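Local coordinates for putative dioxygenase (1H-3-hydroxy-4-oxoquinaldine 2,4-dioxygenase) (Mycobacteroides abscessus subsp. abscessus, PDB 6RA3), which cleaves the ring of the Pseudomonas quinolone signal with dioxygen, giving N-octanoylanthranilate and carbon monoxide, on an alpha/beta-hydrolase fold, at residues D107-A111 and Q112-A116; D121-T125 and P126-E130. One frame throughout, in Å; residues are numbered along the deposited sequence.

Interaction 1: residues D107-A111 and Q112-A116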
loop_
_atom_site.group_PDB
_atom_site.type_symbol
_atom_site.label_atom_id
_atom_site.label_comp_id
_atom_site.label_asym_id
_atom_site.label_seq_id
_atom_site.Cartn_x
_atom_site.Cartn_y
_atom_site.Cartn_z
ATOM N N ASP A 107 14.186 -13.650 26.106
ATOM C CA ASP A 107 15.413 -13.947 26.837
ATOM C C ASP A 107 16.379 -12.774 26.794
ATOM O O ASP A 107 17.107 -12.520 27.764
ATOM C CB ASP A 107 16.074 -15.192 26.254
ATOM C CG ASP A 107 17.222 -15.698 27.108
ATOM O OD1 ASP A 107 17.258 -15.374 28.316
ATOM O OD2 ASP A 107 18.094 -16.411 26.555
ATOM N N ARG A 108 16.408 -12.043 25.678
ATOM C CA ARG A 108 17.393 -10.977 25.560
ATOM C C ARG A 108 17.051 -9.771 26.420
ATOM O O ARG A 108 17.956 -9.070 26.886
ATOM C CB ARG A 108 17.523 -10.561 24.098
ATOM C CG ARG A 108 18.118 -11.638 23.215
ATOM C CD ARG A 108 18.336 -11.136 21.809
ATOM N NE ARG A 108 18.939 -12.185 20.992
ATOM C CZ ARG A 108 19.542 -11.973 19.832
ATOM N NH1 ARG A 108 19.611 -10.745 19.353
ATOM N NH2 ARG A 108 20.062 -12.989 19.160
ATOM N N LEU A 109 15.770 -9.485 26.612
ATOM C CA LEU A 109 15.361 -8.206 27.186
ATOM C C LEU A 109 14.934 -8.293 28.644
ATOM O O LEU A 109 14.936 -7.266 29.339
ATOM C CB LEU A 109 14.204 -7.615 26.376
ATOM C CG LEU A 109 14.528 -7.280 24.927
ATOM C CD1 LEU A 109 13.254 -6.891 24.196
ATOM C CD2 LEU A 109 15.580 -6.201 24.843
ATOM N N GLY A 110 14.544 -9.477 29.102
ATOM C CA GLY A 110 14.153 -9.683 30.476
ATOM C C GLY A 110 12.658 -9.534 30.646
ATOM O O GLY A 110 11.933 -9.086 29.748
ATOM N N ALA A 111 12.199 -9.913 31.846
ATOM C CA ALA A 111 10.779 -10.042 32.148
ATOM C C ALA A 111 10.115 -8.720 32.512
ATOM O O ALA A 111 8.881 -8.665 32.550
ATOM C CB ALA A 111 10.577 -11.043 33.290
ATOM N N GLN A 112 10.893 -7.664 32.786
ATOM C CA GLN A 112 10.312 -6.339 33.007
ATOM C C GLN A 112 9.978 -5.664 31.678
ATOM O O GLN A 112 8.882 -5.112 31.516
ATOM C CB GLN A 112 11.268 -5.464 33.830
ATOM C CG GLN A 112 11.518 -5.937 35.297
ATOM C CD GLN A 112 12.553 -7.079 35.431
ATOM O OE1 GLN A 112 13.627 -7.045 34.816
ATOM N NE2 GLN A 112 12.224 -8.089 36.244
ATOM N N ARG A 113 10.899 -5.740 30.707
ATOM C CA ARG A 113 10.629 -5.219 29.368
ATOM C C ARG A 113 9.653 -6.115 28.613
ATOM O O ARG A 113 8.777 -5.616 27.902
ATOM C CB ARG A 113 11.937 -5.066 28.591
ATOM C CG ARG A 113 11.780 -4.687 27.095
ATOM C CD ARG A 113 11.694 -3.175 26.915
ATOM N NE ARG A 113 11.578 -2.762 25.513
ATOM C CZ ARG A 113 12.601 -2.446 24.715
ATOM N NH1 ARG A 113 13.862 -2.498 25.143
ATOM N NH2 ARG A 113 12.354 -2.066 23.473
ATOM N N VAL A 114 9.772 -7.431 28.762
ATOM C CA VAL A 114 8.855 -8.371 28.119
ATOM C C VAL A 114 8.223 -9.241 29.200
ATOM O O VAL A 114 8.752 -10.322 29.525
ATOM C CB VAL A 114 9.568 -9.223 27.054
ATOM C CG1 VAL A 114 8.678 -10.373 26.552
ATOM C CG2 VAL A 114 9.971 -8.330 25.892
ATOM N N PRO A 115 7.092 -8.808 29.774
ATOM C CA PRO A 115 6.475 -9.546 30.885
ATOM C C PRO A 115 5.652 -10.736 30.456
ATOM O O PRO A 115 5.250 -11.529 31.311
ATOM C CB PRO A 115 5.568 -8.491 31.522
ATOM C CG PRO A 115 5.107 -7.710 30.328
ATOM C CD PRO A 115 6.336 -7.581 29.461
ATOM N N ALA A 116 5.368 -10.894 29.175
ATOM C CA ALA A 116 4.579 -12.040 28.762
ATOM C C ALA A 116 4.787 -12.288 27.275
ATOM O O ALA A 116 5.225 -11.405 26.529
ATOM C CB ALA A 116 3.098 -11.838 29.081
HETATM O O HOH W 1 13.495 -6.449 31.610
#
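Arg113 folds back against Leu109, four residues earlier, where helix 99-109 ends and the chain turns toward strand 116-120. Its CB lies 3.8 Å from the carbonyl O of Leu109. CG comes next, set against both CB and CD1 of Leu109, each at 3.9 Å. The chain bends sharply at this point (chi2 87°), then runs straight through CD to NE, where the guanidinium turns across the chain; its NH1 lies 4.1 Å from Leu109 CD2 in an oblique approach. The charged end is held by other parts of the chain: NH2 forms a salt bridge with Asp83, and NE donates to the carbonyl of Asp88. Leu109 CD1 also meets Val114 CG2 at 4.0 Å, and Val114 packs onward against Phe90 and Pro92 of strand 90-95.

The backbone is closed by Val114 N, which donates to Gly110 O over 2.9 Å with an N-H...O angle of 153°. Gly110 takes up positive phi as the first residue to leave the helix, a conformation glycine adopts readily. One water joins the helix end to the turn: it donates to Leu109 O and, at 3.3 Å, to Gln112 OE1, while accepting from Arg113 N at 2.8 Å.

The aliphatic half of Arg113 thus serves as an apolar surface for the last helical leucine, and its charged half ties the turn to the end of helix 71-84 and the loop that leads to strand 90-95. The water takes up the Leu109 carbonyl at the helix end, so direct, solvent-mediated and ionic links together shape this helix-to-strand connection.

Interaction 2: residues D121-T125 and P126-E130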
loop_
_atom_site.group_PDB
_atom_site.type_symbol
_atom_site.label_atom_id
_atom_site.label_comp_id
_atom_site.label_asym_id
_atom_site.label_seq_id
_atom_site.Cartn_x
_atom_site.Cartn_y
_atom_site.Cartn_z
ATOM N N ASP A 121 0.187 -22.371 18.316
ATOM C CA ASP A 121 0.289 -23.616 17.534
ATOM C C ASP A 121 1.730 -23.975 17.166
ATOM O O ASP A 121 2.037 -24.255 16.008
ATOM C CB ASP A 121 -0.583 -23.523 16.283
ATOM C CG ASP A 121 -1.356 -24.808 16.004
ATOM O OD1 ASP A 121 -0.763 -25.783 15.486
ATOM O OD2 ASP A 121 -2.568 -24.842 16.310
ATOM N N LEU A 122 2.614 -23.983 18.166
ATOM C CA LEU A 122 4.020 -24.354 18.011
ATOM C C LEU A 122 4.256 -25.742 18.612
ATOM O O LEU A 122 3.920 -25.979 19.777
ATOM C CB LEU A 122 4.925 -23.315 18.685
ATOM C CG LEU A 122 6.421 -23.615 18.797
ATOM C CD1 LEU A 122 7.066 -23.852 17.416
ATOM C CD2 LEU A 122 7.128 -22.501 19.537
ATOM N N ILE A 123 4.830 -26.653 17.816
ATOM C CA ILE A 123 5.054 -28.038 18.249
ATOM C C ILE A 123 5.947 -28.038 19.485
ATOM O O ILE A 123 7.107 -27.609 19.439
ATOM C CB ILE A 123 5.654 -28.862 17.091
ATOM C CG1 ILE A 123 4.629 -29.057 15.969
ATOM C CG2 ILE A 123 6.159 -30.221 17.543
ATOM C CD1 ILE A 123 3.376 -29.806 16.381
ATOM N N MET A 124 5.405 -28.514 20.614
ATOM C CA MET A 124 6.133 -28.428 21.873
ATOM C C MET A 124 6.948 -29.685 22.175
ATOM O O MET A 124 7.874 -29.629 22.996
ATOM C CB MET A 124 5.148 -28.138 23.012
ATOM C CG MET A 124 4.613 -26.690 23.009
ATOM S SD MET A 124 5.885 -25.492 23.494
ATOM C CE MET A 124 5.066 -23.978 22.942
ATOM N N THR A 125 6.631 -30.801 21.521
ATOM C CA THR A 125 7.458 -32.007 21.558
ATOM C C THR A 125 8.764 -31.785 20.793
ATOM O O THR A 125 8.941 -30.762 20.125
ATOM C CB THR A 125 6.696 -33.179 20.935
ATOM O OG1 THR A 125 6.364 -32.873 19.574
ATOM C CG2 THR A 125 5.414 -33.479 21.690
ATOM N N PRO A 126 9.708 -32.732 20.863
ATOM C CA PRO A 126 10.771 -32.766 19.850
ATOM C C PRO A 126 10.186 -32.981 18.460
ATOM O O PRO A 126 9.086 -33.522 18.284
ATOM C CB PRO A 126 11.656 -33.942 20.291
ATOM C CG PRO A 126 11.459 -34.018 21.791
ATOM C CD PRO A 126 10.000 -33.640 21.994
ATOM N N ALA A 127 10.934 -32.536 17.458
ATOM C CA ALA A 127 10.442 -32.570 16.091
ATOM C C ALA A 127 10.076 -33.996 15.675
ATOM O O ALA A 127 10.967 -34.860 15.588
ATOM C CB ALA A 127 11.488 -31.998 15.134
ATOM N N PRO A 128 8.808 -34.284 15.390
ATOM C CA PRO A 128 8.481 -35.572 14.772
ATOM C C PRO A 128 9.291 -35.779 13.502
ATOM O O PRO A 128 9.669 -34.826 12.815
ATOM C CB PRO A 128 6.981 -35.457 14.472
ATOM C CG PRO A 128 6.484 -34.446 15.459
ATOM C CD PRO A 128 7.603 -33.473 15.647
ATOM N N ARG A 129 9.556 -37.048 13.177
ATOM C CA ARG A 129 10.394 -37.320 12.018
ATOM C C ARG A 129 9.665 -37.048 10.711
ATOM O O ARG A 129 10.323 -36.843 9.687
ATOM C CB ARG A 129 10.898 -38.763 12.037
ATOM C CG ARG A 129 11.728 -39.115 13.259
ATOM C CD ARG A 129 12.967 -38.251 13.363
ATOM N NE ARG A 129 13.814 -38.353 12.179
ATOM C CZ ARG A 129 14.812 -37.517 11.905
ATOM N NH1 ARG A 129 15.077 -36.501 12.730
ATOM N NH2 ARG A 129 15.536 -37.679 10.799
ATOM N N GLU A 130 8.334 -37.065 10.716
ATOM C CA GLU A 130 7.595 -36.651 9.532
ATOM C C GLU A 130 7.811 -35.165 9.260
ATOM O O GLU A 130 8.021 -34.758 8.114
ATOM C CB GLU A 130 6.107 -36.957 9.716
ATOM C CG GLU A 130 5.494 -37.769 8.598
ATOM C CD GLU A 130 3.983 -37.648 8.559
ATOM O OE1 GLU A 130 3.487 -36.523 8.796
ATOM O OE2 GLU A 130 3.298 -38.668 8.292
#
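Thr125 OG1 donates to the carbonyl O of Pro126 over 3.1 Å, a side-chain-to-backbone bond to the very next residue. The hydroxyl approaches from above the carbonyl plane, 37° out of it, with a C=O...OG1 angle of 129°, a bent geometry consistent with donor and acceptor belonging to adjacent residues. Its torsion brings it there: with chi1 at 60°, OG1 sits between the backbone N and the carbonyl carbon of Thr125, facing the chain that follows. Thr125 CB lies 3.5 Å from Pro126 CD, so the proline ring is set close beside the threonine side chain.

A small apolar contact accompanies the bond. Ile123 CG2, anti to its own backbone N, reaches CD of Pro128 at 4.0 Å, the two side chains crossing at a slant. The same CD is also 4.2 Å from Thr125 OG1, so the methyl and the hydroxyl approach this one ring carbon from the same side. Pro128 occupies the N-cap position of helix 129-137.

Behind this surface turn lies the catalytic machinery. Asp121 OD1 is hydrogen-bonded to ND1 of His246, the active-site proton donor/acceptor, consistent with an acid-histidine pair of the alpha/beta-hydrolase type, and the Ile123 side chain is about 5 Å from that of substrate-binding His97. The hydroxyls of Tyr222 and Tyr191 hydrogen-bond to Met124 N and Ile123 O, respectively.

Beside one bent hydroxyl bond and a single methyl-to-ring contact, Pro126 and Pro128, whose rings restrict phi and whose nitrogens carry no hydrogen, probably contribute much to the shape of the turn.

Both interactions are surface turns flanking strand 116-120 of the central sheet: interaction 1 leads from helix 99-109 into the strand, and interaction 2 leads from the strand toward helix 129-137. Their centres lie 25 Å apart, and their nearest atoms remain about 12 Å apart. Interaction 1 is away from the annotated sites and combines a backbone bond to the carbonyl of a positive-phi glycine, a bridging water and an arginine whose charged end pairs outside the contact. Interaction 2 relies on proline rings and a hydroxyl-to-carbonyl bond. Interaction 1 is thus fastened by charge to an outside helix, whereas interaction 2, uncharged at its contact, begins beside the pair formed by buried Asp121 and His246.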